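Local coordinates for TetR transcriptional regulator (Chloroflexus aurantiacus, PDB 3QBM), which probably binds DNA and controls transcription as a dimeric TetR-family regulator, with an N-terminal helix-turn-helix domain and an all-helical C-terminal domain, at residues Lys65-Phe70 with Ser93-Pro99; Gly103-Leu107 with Glu166-Met170; Gly146-Val152 with Gln195-Ala199; Leu157-Ile161 with Leu188-Ile192. All coordinates share one frame; numbering follows the deposited sequence.

Contact 1. Residues Lys65-Phe70 with Ser93-Pro99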
loop_
_atom_site.group_PDB
_atom_site.type_symbol
_atom_site.label_atom_id
_atom_site.label_comp_id
_atom_site.label_asym_id
_atom_site.label_seq_id
_atom_site.Cartn_x
_atom_site.Cartn_y
_atom_site.Cartn_z
ATOM N N LYS A 65 -15.716 8.990 6.117
ATOM C CA LYS A 65 -15.945 7.811 6.941
ATOM C C LYS A 65 -14.704 7.409 7.779
ATOM O O LYS A 65 -14.799 7.104 8.966
ATOM C CB LYS A 65 -16.306 6.672 6.042
ATOM C CG LYS A 65 -16.839 5.460 6.755
ATOM C CD LYS A 65 -18.166 5.037 6.132
ATOM C CE LYS A 65 -19.267 5.999 6.555
ATOM N NZ LYS A 65 -20.608 5.605 6.062
ATOM N N VAL A 66 -13.567 7.336 7.111
ATOM C CA VAL A 66 -12.276 7.126 7.768
ATOM C C VAL A 66 -12.079 8.154 8.914
ATOM O O VAL A 66 -11.707 7.776 10.016
ATOM C CB VAL A 66 -11.144 7.165 6.714
ATOM C CG1 VAL A 66 -9.791 7.272 7.354
ATOM C CG2 VAL A 66 -11.217 5.908 5.813
ATOM N N ARG A 67 -12.387 9.417 8.644
ATOM C CA ARG A 67 -12.254 10.518 9.597
ATOM C C ARG A 67 -13.092 10.257 10.855
ATOM O O ARG A 67 -12.580 10.436 11.956
ATOM C CB ARG A 67 -12.658 11.846 8.937
ATOM C CG ARG A 67 -12.405 13.110 9.724
ATOM C CD ARG A 67 -12.714 14.364 8.904
ATOM N NE ARG A 67 -11.861 14.419 7.707
ATOM C CZ ARG A 67 -12.270 14.355 6.430
ATOM N NH1 ARG A 67 -13.554 14.279 6.100
ATOM N NH2 ARG A 67 -11.371 14.399 5.451
ATOM N N GLU A 68 -14.362 9.856 10.682
ATOM C CA GLU A 68 -15.280 9.533 11.810
ATOM C C GLU A 68 -14.719 8.404 12.699
ATOM O O GLU A 68 -14.809 8.432 13.930
ATOM C CB GLU A 68 -16.673 9.091 11.282
ATOM C CG GLU A 68 -17.536 10.212 10.666
ATOM C CD GLU A 68 -18.827 9.735 9.925
ATOM O OE1 GLU A 68 -19.046 8.515 9.691
ATOM O OE2 GLU A 68 -19.623 10.628 9.551
ATOM N N ARG A 69 -14.191 7.391 12.037
ATOM C CA ARG A 69 -13.615 6.213 12.655
ATOM C C ARG A 69 -12.362 6.591 13.516
ATOM O O ARG A 69 -12.193 6.121 14.662
ATOM C CB ARG A 69 -13.288 5.263 11.505
ATOM C CG ARG A 69 -12.783 3.894 11.811
ATOM C CD ARG A 69 -13.865 2.873 12.052
ATOM N NE ARG A 69 -13.197 1.635 12.458
ATOM C CZ ARG A 69 -13.142 0.528 11.737
ATOM N NH1 ARG A 69 -13.808 0.450 10.590
ATOM N NH2 ARG A 69 -12.479 -0.531 12.199
ATOM N N PHE A 70 -11.483 7.442 12.985
ATOM C CA PHE A 70 -10.374 7.952 13.812
ATOM C C PHE A 70 -10.858 8.848 14.932
ATOM O O PHE A 70 -10.361 8.802 16.041
ATOM C CB PHE A 70 -9.327 8.666 12.970
ATOM C CG PHE A 70 -8.408 7.716 12.274
ATOM C CD1 PHE A 70 -7.378 7.089 12.972
ATOM C CD2 PHE A 70 -8.608 7.372 10.957
ATOM C CE1 PHE A 70 -6.562 6.202 12.370
ATOM C CE2 PHE A 70 -7.775 6.465 10.341
ATOM C CZ PHE A 70 -6.760 5.874 11.040
ATOM N N SER A 93 -7.671 -2.497 13.969
ATOM C CA SER A 93 -9.082 -2.945 13.913
ATOM C C SER A 93 -9.595 -3.206 12.503
ATOM O O SER A 93 -10.676 -3.822 12.330
ATOM C CB SER A 93 -10.000 -1.959 14.637
ATOM O OG SER A 93 -10.248 -0.812 13.836
ATOM N N TYR A 94 -8.867 -2.706 11.491
ATOM C CA TYR A 94 -9.195 -3.000 10.085
ATOM C C TYR A 94 -9.115 -4.486 9.737
ATOM O O TYR A 94 -9.710 -4.869 8.735
ATOM C CB TYR A 94 -8.300 -2.234 9.106
ATOM C CG TYR A 94 -8.523 -0.742 9.055
ATOM C CD1 TYR A 94 -9.374 -0.096 9.946
ATOM C CD2 TYR A 94 -7.808 0.041 8.162
ATOM C CE1 TYR A 94 -9.531 1.270 9.898
ATOM C CE2 TYR A 94 -7.997 1.404 8.098
ATOM C CZ TYR A 94 -8.852 2.005 8.971
ATOM O OH TYR A 94 -9.019 3.371 8.919
ATOM N N ALA A 95 -8.398 -5.282 10.545
ATOM C CA ALA A 95 -8.236 -6.726 10.300
ATOM C C ALA A 95 -9.567 -7.434 10.108
ATOM O O ALA A 95 -9.694 -8.266 9.223
ATOM C CB ALA A 95 -7.473 -7.394 11.432
ATOM N N GLU A 96 -10.537 -7.110 10.953
ATOM C CA GLU A 96 -11.874 -7.707 10.863
ATOM C C GLU A 96 -12.955 -6.736 10.362
ATOM O O GLU A 96 -14.020 -7.176 9.952
ATOM C CB GLU A 96 -12.262 -8.260 12.239
ATOM C CG GLU A 96 -11.474 -9.504 12.678
ATOM N N ARG A 97 -12.668 -5.428 10.389
ATOM C CA ARG A 97 -13.630 -4.386 10.050
ATOM C C ARG A 97 -12.941 -3.163 9.393
ATOM O O ARG A 97 -12.629 -2.160 10.060
ATOM C CB ARG A 97 -14.393 -3.989 11.333
ATOM C CG ARG A 97 -15.512 -3.028 11.080
ATOM C CD ARG A 97 -16.437 -2.917 12.277
ATOM N NE ARG A 97 -15.765 -2.383 13.459
ATOM C CZ ARG A 97 -15.772 -1.106 13.853
ATOM N NH1 ARG A 97 -16.406 -0.164 13.159
ATOM N NH2 ARG A 97 -15.120 -0.768 14.970
ATOM N N PRO A 98 -12.707 -3.228 8.066
ATOM C CA PRO A 98 -12.130 -2.099 7.373
ATOM C C PRO A 98 -13.117 -0.923 7.350
ATOM O O PRO A 98 -14.288 -1.127 7.709
ATOM C CB PRO A 98 -11.836 -2.672 5.967
ATOM C CG PRO A 98 -12.833 -3.773 5.799
ATOM C CD PRO A 98 -13.044 -4.336 7.154
ATOM N N PRO A 99 -12.656 0.293 7.009
ATOM C CA PRO A 99 -13.525 1.469 7.045
ATOM C C PRO A 99 -14.728 1.294 6.137
ATOM O O PRO A 99 -15.833 1.724 6.469
ATOM C CB PRO A 99 -12.617 2.602 6.573
ATOM C CG PRO A 99 -11.301 2.132 6.854
ATOM C CD PRO A 99 -11.322 0.679 6.531
HETATM O O HOH W 1 -16.045 1.867 9.195
HETATM O O HOH W 2 -11.931 1.871 14.919
#
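R69 leaves its helix with CG anti to the backbone N (chi1 -175°) and bends once, at chi2 (86°), which carries its guanidinium into the loop S93-P99; R97 folds back at its third torsion to lie on it. This is where helix 51-74 of the TetR fold meets the loop between helices 80-92 and 105-113. Both end nitrogens of R69 grip one backbone oxygen: NH2 reaches R97 O at 2.7 Å, in the carbonyl plane, while NH1 comes to the same atom from above that plane. NH2 also donates to S93 OG at 2.8 Å, an atom that V90 O engages too, and NH1 makes a weak bond to P98 O. The R97 guanidinium stacks over one face of the R69 group, centres 3.7 Å apart and planes at 10°, and Y94 CE1 sits over the opposite face. Two like charges are thus face to face, probably eased by the oxygens round the R69 edge. A leucine in place of R69 would probably leave R97 O and S93 OG without these donors and set the R97 guanidinium free to turn. One turn earlier on the helix, V66 CG2 packs on P99 CB at 3.7 Å, and F70 CE2 meets Y94 OH. A water accepts from R69 NH1 and donates to P99 O at 2.7 Å.

Contact 2. Residues Gly103-Leu107 with Glu166-Met170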
loop_
_atom_site.group_PDB
_atom_site.type_symbol
_atom_site.label_atom_id
_atom_site.label_comp_id
_atom_site.label_asym_id
_atom_site.label_seq_id
_atom_site.Cartn_x
_atom_site.Cartn_y
_atom_site.Cartn_z
ATOM N N GLY A 103 -11.220 -2.797 2.272
ATOM C CA GLY A 103 -10.004 -2.312 2.905
ATOM C C GLY A 103 -9.934 -0.813 3.128
ATOM O O GLY A 103 -10.970 -0.130 3.169
ATOM N N CYS A 104 -8.724 -0.298 3.335
ATOM C CA CYS A 104 -8.529 1.151 3.510
ATOM C C CYS A 104 -8.678 1.891 2.187
ATOM O O CYS A 104 -7.898 1.650 1.265
ATOM C CB CYS A 104 -7.150 1.487 4.124
ATOM S SG CYS A 104 -6.864 3.223 4.297
ATOM N N PRO A 105 -9.643 2.826 2.094
ATOM C CA PRO A 105 -9.810 3.545 0.815
ATOM C C PRO A 105 -8.715 4.552 0.519
ATOM O O PRO A 105 -8.519 4.947 -0.653
ATOM C CB PRO A 105 -11.157 4.243 0.986
ATOM C CG PRO A 105 -11.230 4.503 2.454
ATOM C CD PRO A 105 -10.602 3.292 3.110
ATOM N N ILE A 106 -7.975 4.955 1.552
ATOM C CA ILE A 106 -6.848 5.863 1.381
ATOM C C ILE A 106 -5.713 5.107 0.667
ATOM O O ILE A 106 -5.185 5.564 -0.373
ATOM C CB ILE A 106 -6.398 6.460 2.739
ATOM C CG1 ILE A 106 -7.595 7.017 3.529
ATOM C CG2 ILE A 106 -5.353 7.594 2.545
ATOM C CD1 ILE A 106 -8.416 8.044 2.786
ATOM N N LEU A 107 -5.347 3.946 1.227
ATOM C CA LEU A 107 -4.379 3.038 0.620
ATOM C C LEU A 107 -4.828 2.621 -0.782
ATOM O O LEU A 107 -4.057 2.699 -1.749
ATOM C CB LEU A 107 -4.175 1.796 1.501
ATOM C CG LEU A 107 -3.351 0.606 1.004
ATOM C CD1 LEU A 107 -1.906 1.022 0.713
ATOM C CD2 LEU A 107 -3.411 -0.612 1.972
ATOM N N GLU A 166 -0.320 1.215 7.180
ATOM C CA GLU A 166 -0.915 1.015 5.873
ATOM C C GLU A 166 -0.292 -0.180 5.162
ATOM O O GLU A 166 -1.024 -0.944 4.525
ATOM C CB GLU A 166 -0.808 2.267 4.986
ATOM C CG GLU A 166 -1.724 3.388 5.383
ATOM C CD GLU A 166 -3.180 3.152 5.031
ATOM O OE1 GLU A 166 -3.651 1.992 5.018
ATOM O OE2 GLU A 166 -3.844 4.151 4.760
ATOM N N GLY A 167 1.040 -0.346 5.249
ATOM C CA GLY A 167 1.709 -1.553 4.717
ATOM C C GLY A 167 1.189 -2.860 5.354
ATOM O O GLY A 167 0.964 -3.884 4.693
ATOM N N ALA A 168 0.918 -2.798 6.643
ATOM C CA ALA A 168 0.346 -3.940 7.332
ATOM C C ALA A 168 -1.096 -4.228 6.901
ATOM O O ALA A 168 -1.476 -5.389 6.804
ATOM C CB ALA A 168 0.463 -3.743 8.802
ATOM N N VAL A 169 -1.888 -3.189 6.645
ATOM C CA VAL A 169 -3.245 -3.335 6.064
ATOM C C VAL A 169 -3.152 -4.088 4.725
ATOM O O VAL A 169 -3.890 -5.071 4.502
ATOM C CB VAL A 169 -3.952 -2.003 5.853
ATOM C CG1 VAL A 169 -5.235 -2.200 5.022
ATOM C CG2 VAL A 169 -4.308 -1.374 7.193
HETATM N N MSE A 170 -2.220 -3.673 3.869
HETATM C CA MSE A 170 -1.966 -4.343 2.597
HETATM C C MSE A 170 -1.593 -5.830 2.802
HETATM O O MSE A 170 -2.159 -6.721 2.170
HETATM C CB MSE A 170 -0.819 -3.654 1.864
HETATM C CG MSE A 170 -0.470 -4.316 0.499
HETATM SE SE MSE A 170 0.697 -5.774 0.522
HETATM C CE MSE A 170 2.268 -4.771 1.193
#
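E166 and L107 reach past each other from facing helices, E166 ending beside C104 and L107 ending on the E166 backbone. In E166 a fold at chi2 (-74°) turns the carboxylate to the start of helix 105-113, with OE2 3.2 Å from C104 SG and OE1 3.6 Å from L107 CB. In the other direction L107 CD2 comes down on the helix 154-175 backbone, 3.5 Å from E166 O, and rests against V169 CG1 at 3.9 Å and the CB of selenomethionine M170. C104 is the N-cap: its SG accepts from L107 N at 3.5 Å, almost straight (176°), and the carboxylate lies next to this capping bond, OE2 being close to both C104 SG and L107 N. W131 of helix 118-144 and, from the second subunit, M170 also pack on E166, while the side chain of L107 lies about 4 Å from that of I111, part of the magnesium site. An alanine here instead of E166 has no carboxylate to set against C104 SG and would probably leave a gap beside L107 CB. Neither carboxylate oxygen has a clear hydrogen-bond partner in the model, though both are buried, which may favour a protonated E166, although the nearby helix N-terminus would tend to stabilise a negative charge.

Contact 3. Residues Gly146-Val152 with Gln195-Ala199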
loop_
_atom_site.group_PDB
_atom_site.type_symbol
_atom_site.label_atom_id
_atom_site.label_comp_id
_atom_site.label_asym_id
_atom_site.label_seq_id
_atom_site.Cartn_x
_atom_site.Cartn_y
_atom_site.Cartn_z
ATOM N N GLY A 146 5.347 17.109 29.290
ATOM C CA GLY A 146 6.370 16.225 29.835
ATOM C C GLY A 146 6.046 14.752 29.646
ATOM O O GLY A 146 6.613 13.893 30.317
ATOM N N GLU A 147 5.134 14.463 28.732
ATOM C CA GLU A 147 4.735 13.082 28.425
ATOM C C GLU A 147 5.550 12.496 27.285
ATOM O O GLU A 147 5.675 11.278 27.168
ATOM C CB GLU A 147 3.256 13.021 28.059
ATOM C CG GLU A 147 2.347 13.406 29.181
ATOM C CD GLU A 147 0.898 13.463 28.780
ATOM O OE1 GLU A 147 0.583 13.426 27.609
ATOM O OE2 GLU A 147 0.066 13.589 29.659
ATOM N N ILE A 148 6.102 13.352 26.447
ATOM C CA ILE A 148 6.836 12.942 25.257
ATOM C C ILE A 148 8.201 13.638 25.252
ATOM O O ILE A 148 8.293 14.823 25.580
ATOM C CB ILE A 148 6.035 13.258 23.977
ATOM C CG1 ILE A 148 4.847 12.289 23.886
ATOM C CG2 ILE A 148 6.934 13.117 22.680
ATOM C CD1 ILE A 148 3.938 12.481 22.665
ATOM N N ARG A 149 9.246 12.902 24.903
ATOM C CA ARG A 149 10.603 13.473 24.860
ATOM C C ARG A 149 10.658 14.657 23.902
ATOM O O ARG A 149 10.178 14.582 22.774
ATOM C CB ARG A 149 11.643 12.417 24.438
ATOM C CG ARG A 149 11.766 11.279 25.360
ATOM C CD ARG A 149 12.912 10.303 25.046
ATOM N NE ARG A 149 12.983 9.321 26.130
ATOM C CZ ARG A 149 13.702 9.444 27.255
ATOM N NH1 ARG A 149 14.503 10.487 27.451
ATOM N NH2 ARG A 149 13.636 8.492 28.191
ATOM N N PRO A 150 11.249 15.789 24.338
ATOM C CA PRO A 150 11.308 16.943 23.430
ATOM C C PRO A 150 12.032 16.726 22.107
ATOM O O PRO A 150 11.758 17.444 21.134
ATOM C CB PRO A 150 12.036 18.032 24.244
ATOM C CG PRO A 150 12.293 17.497 25.551
ATOM C CD PRO A 150 11.837 16.061 25.666
ATOM N N GLU A 151 12.894 15.711 22.055
ATOM C CA GLU A 151 13.709 15.458 20.867
ATOM C C GLU A 151 12.938 14.725 19.776
ATOM O O GLU A 151 13.445 14.598 18.666
ATOM C CB GLU A 151 14.960 14.652 21.235
ATOM C CG GLU A 151 15.873 15.396 22.239
ATOM C CD GLU A 151 15.433 15.247 23.693
ATOM O OE1 GLU A 151 14.752 14.241 24.007
ATOM O OE2 GLU A 151 15.783 16.112 24.514
ATOM N N VAL A 152 11.714 14.277 20.086
ATOM C CA VAL A 152 10.911 13.542 19.131
ATOM C C VAL A 152 10.511 14.402 17.945
ATOM O O VAL A 152 9.956 15.481 18.110
ATOM C CB VAL A 152 9.680 12.892 19.808
ATOM C CG1 VAL A 152 8.713 12.249 18.747
ATOM C CG2 VAL A 152 10.157 11.900 20.862
ATOM N N GLN A 195 10.646 4.522 23.676
ATOM C CA GLN A 195 11.525 5.576 23.182
ATOM C C GLN A 195 10.944 6.967 22.962
ATOM O O GLN A 195 11.695 7.902 22.840
ATOM C CB GLN A 195 12.182 5.121 21.862
ATOM C CG GLN A 195 12.908 3.775 21.975
ATOM C CD GLN A 195 13.816 3.467 20.791
ATOM O OE1 GLN A 195 14.531 4.346 20.303
ATOM N NE2 GLN A 195 13.838 2.212 20.364
ATOM N N VAL A 196 9.625 7.097 22.871
ATOM C CA VAL A 196 8.974 8.380 22.656
ATOM C C VAL A 196 8.384 8.918 23.962
ATOM O O VAL A 196 8.531 10.128 24.268
ATOM C CB VAL A 196 7.933 8.256 21.559
ATOM C CG1 VAL A 196 7.005 9.500 21.469
ATOM C CG2 VAL A 196 8.627 8.017 20.197
ATOM N N ARG A 197 7.760 8.033 24.746
ATOM C CA ARG A 197 7.150 8.391 26.006
ATOM C C ARG A 197 8.231 8.758 27.015
ATOM O O ARG A 197 9.203 8.023 27.197
ATOM C CB ARG A 197 6.351 7.212 26.553
ATOM C CG ARG A 197 5.520 7.474 27.800
ATOM C CD ARG A 197 4.559 6.324 28.048
ATOM N NE ARG A 197 3.686 6.609 29.186
ATOM C CZ ARG A 197 2.376 6.337 29.245
ATOM N NH1 ARG A 197 1.754 5.729 28.245
ATOM N NH2 ARG A 197 1.682 6.696 30.317
ATOM N N LEU A 198 8.007 9.845 27.724
ATOM C CA LEU A 198 8.953 10.297 28.732
ATOM C C LEU A 198 8.440 9.957 30.099
ATOM O O LEU A 198 9.200 9.454 30.924
ATOM C CB LEU A 198 9.185 11.804 28.611
ATOM C CG LEU A 198 10.128 12.484 29.619
ATOM C CD1 LEU A 198 11.444 11.808 29.588
ATOM C CD2 LEU A 198 10.233 14.010 29.305
ATOM N N ALA A 199 7.191 10.316 30.376
ATOM C CA ALA A 199 6.551 10.030 31.663
ATOM C C ALA A 199 5.044 9.950 31.463
ATOM O O ALA A 199 4.564 10.199 30.368
ATOM C CB ALA A 199 6.904 11.067 32.698
ATOM O OXT ALA A 199 4.304 9.625 32.385
HETATM O O HOH W 3 11.527 6.897 26.432
#
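Two backbone hydrogen bonds tie I148 and R197 into a single antiparallel bridge, of which they form the non-hydrogen-bonded pair. L198 N donates to E147 O at 2.8 Å, from above the carbonyl plane, whereas R149 N meets V196 O at 2.9 Å nearly along the C=O axis. CA-H...O contacts join R197 CA to E147 O and I148 CA to V196 O, each 3.4 Å.

Apolar contacts gather on V196. Its CG1, anti to the backbone N (chi1 168°), touches both I148 CG2 at 3.8 Å and V152 CG2 at 4.0 Å; I148 runs alongside it, V152 crosses it at about a right angle. I148 also packs on V81 and I84 of helix 80-92.

R149 takes a methyl and a water: L198 CD1 sits over one face of its guanidinium, offset toward the rim, and a water in the guanidinium plane accepts from NE at 2.8 Å and donates to R197 O at 2.7 Å. E147 OE1 hydrogen-bonds T80 and OE2 forms a salt bridge with R145.

G146, with positive phi, closes helix 118-144 in a Schellman motif, and R149-V152 follows as a type I beta turn: an interhelical loop pinned to the C-terminal tail by an isolated beta bridge.

Contact 4. Residues Leu157-Ile161 with Leu188-Ile192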
loop_
_atom_site.group_PDB
_atom_site.type_symbol
_atom_site.label_atom_id
_atom_site.label_comp_id
_atom_site.label_asym_id
_atom_site.label_seq_id
_atom_site.Cartn_x
_atom_site.Cartn_y
_atom_site.Cartn_z
ATOM N N LEU A 157 7.777 10.652 13.052
ATOM C CA LEU A 157 6.966 9.621 13.725
ATOM C C LEU A 157 5.674 9.366 12.941
ATOM O O LEU A 157 5.265 8.205 12.714
ATOM C CB LEU A 157 6.682 10.035 15.167
ATOM C CG LEU A 157 5.805 9.089 16.002
ATOM C CD1 LEU A 157 6.504 7.707 16.063
ATOM C CD2 LEU A 157 5.467 9.651 17.418
ATOM N N ALA A 158 5.036 10.444 12.498
ATOM C CA ALA A 158 3.752 10.339 11.789
ATOM C C ALA A 158 3.888 9.543 10.523
ATOM O O ALA A 158 3.092 8.646 10.238
ATOM C CB ALA A 158 3.185 11.730 11.479
ATOM N N LEU A 159 4.902 9.877 9.735
ATOM C CA LEU A 159 5.104 9.160 8.494
ATOM C C LEU A 159 5.522 7.714 8.750
ATOM O O LEU A 159 5.117 6.837 7.999
ATOM C CB LEU A 159 6.123 9.868 7.622
ATOM C CG LEU A 159 5.768 11.229 7.080
ATOM C CD1 LEU A 159 7.032 11.863 6.479
ATOM C CD2 LEU A 159 4.712 11.187 6.035
ATOM N N LEU A 160 6.318 7.437 9.799
ATOM C CA LEU A 160 6.647 6.031 10.119
ATOM C C LEU A 160 5.380 5.230 10.465
ATOM O O LEU A 160 5.168 4.111 9.938
ATOM C CB LEU A 160 7.616 5.971 11.286
ATOM C CG LEU A 160 7.924 4.575 11.831
ATOM C CD1 LEU A 160 8.702 3.759 10.777
ATOM C CD2 LEU A 160 8.741 4.740 13.138
ATOM N N ILE A 161 4.563 5.790 11.360
ATOM C CA ILE A 161 3.311 5.189 11.772
ATOM C C ILE A 161 2.406 4.922 10.572
ATOM O O ILE A 161 1.919 3.825 10.414
ATOM C CB ILE A 161 2.544 6.095 12.757
ATOM C CG1 ILE A 161 3.171 6.010 14.140
ATOM C CG2 ILE A 161 1.055 5.696 12.778
ATOM C CD1 ILE A 161 2.678 7.152 15.113
ATOM N N LEU A 188 5.176 -0.856 16.955
ATOM C CA LEU A 188 5.085 0.590 17.147
ATOM C C LEU A 188 4.648 1.003 18.554
ATOM O O LEU A 188 5.156 1.973 19.096
ATOM C CB LEU A 188 4.216 1.248 16.070
ATOM C CG LEU A 188 4.864 1.288 14.665
ATOM C CD1 LEU A 188 3.824 1.841 13.689
ATOM C CD2 LEU A 188 6.213 2.049 14.603
ATOM N N ALA A 189 3.704 0.298 19.145
ATOM C CA ALA A 189 3.288 0.610 20.496
ATOM C C ALA A 189 4.463 0.472 21.450
ATOM O O ALA A 189 4.649 1.303 22.350
ATOM C CB ALA A 189 2.122 -0.292 20.928
ATOM N N THR A 190 5.264 -0.573 21.239
ATOM C CA THR A 190 6.402 -0.863 22.090
ATOM C C THR A 190 7.473 0.206 21.854
ATOM O O THR A 190 8.011 0.787 22.812
ATOM C CB THR A 190 6.930 -2.288 21.846
ATOM O OG1 THR A 190 5.894 -3.229 22.145
ATOM C CG2 THR A 190 8.122 -2.562 22.739
ATOM N N TYR A 191 7.739 0.521 20.588
ATOM C CA TYR A 191 8.727 1.553 20.245
ATOM C C TYR A 191 8.344 2.910 20.853
ATOM O O TYR A 191 9.163 3.576 21.490
ATOM C CB TYR A 191 8.866 1.662 18.729
ATOM C CG TYR A 191 9.516 2.930 18.264
ATOM C CD1 TYR A 191 10.889 3.163 18.490
ATOM C CD2 TYR A 191 8.794 3.906 17.540
ATOM C CE1 TYR A 191 11.495 4.345 18.034
ATOM C CE2 TYR A 191 9.400 5.067 17.092
ATOM C CZ TYR A 191 10.751 5.282 17.349
ATOM O OH TYR A 191 11.367 6.437 16.897
ATOM N N ILE A 192 7.086 3.291 20.683
ATOM C CA ILE A 192 6.575 4.569 21.221
ATOM C C ILE A 192 6.625 4.578 22.755
ATOM O O ILE A 192 7.098 5.533 23.387
ATOM C CB ILE A 192 5.175 4.867 20.653
ATOM C CG1 ILE A 192 5.256 5.187 19.171
ATOM C CG2 ILE A 192 4.523 6.037 21.396
ATOM C CD1 ILE A 192 3.891 5.103 18.499
#
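L160 and L157 both bring a methyl to the Y191 ring at the same atom, CE2. L160 CD2 meets it at 4.0 Å, obliquely to the ring, and L157 CD1 arrives at 4.1 Å, at the ring edge and near its plane. Y191 holds its ring there with CG anti to the backbone N (chi1 163°), and its side chain and that of L157 run past one another head to tail.

The remaining contacts are aliphatic. The two methyls of L188 divide the work: CD2 touches L160 CD2 at 4.0 Å, while CD1 presses against the backbone of the facing helix, 3.9 Å from I161 CA. One turn further along, I192 uses two atoms as well, CG1 lying against L157 CD1 at 4.2 Å and CD1 against I161 CD1 at 4.1 Å, where the two isoleucines cross at about a right angle.

These residues sit on helices 154-175 and 179-196, the last two of the chain, which in TetR-family proteins usually build the dimer interface as a four-helix bundle with their counterparts. Here the two segments run antiparallel, 161° between their directions, with axes 12.3 Å apart, a wide spacing filled by long branched side chains. No hydrogen bond crosses between them.

On the dimer side, H187 of the second subunit packs against L160 and meets the Y191 ring edge-to-face. On the inner side, I161 rests on I84, F87 and L88 of helix 80-92, and L157 on V139 of helix 118-144.

In the fold
Contacts 1 and 2 adjoin, centres about 10 Å apart, contact 1 closing before contact 2 opens. V66 CG2 packs 3.6 Å from P105 CG and Y94 reaches V169, joining helix 51-74, which leads from the predicted DNA-binding end, through the 93-107 region to helix 154-175. Contact 4 uses the earlier part of that helix, its centre about 16 Å from that of contact 2, and their segments alternate in the chain. Contact 3 stands at the far end, its centre about 28 Å from those of contacts 1 and 2, and encloses contact 4 within its loop, their centres about 13 Å apart on helix 179-196. Contacts 2 and 4 both touch the second subunit at the dimer interface.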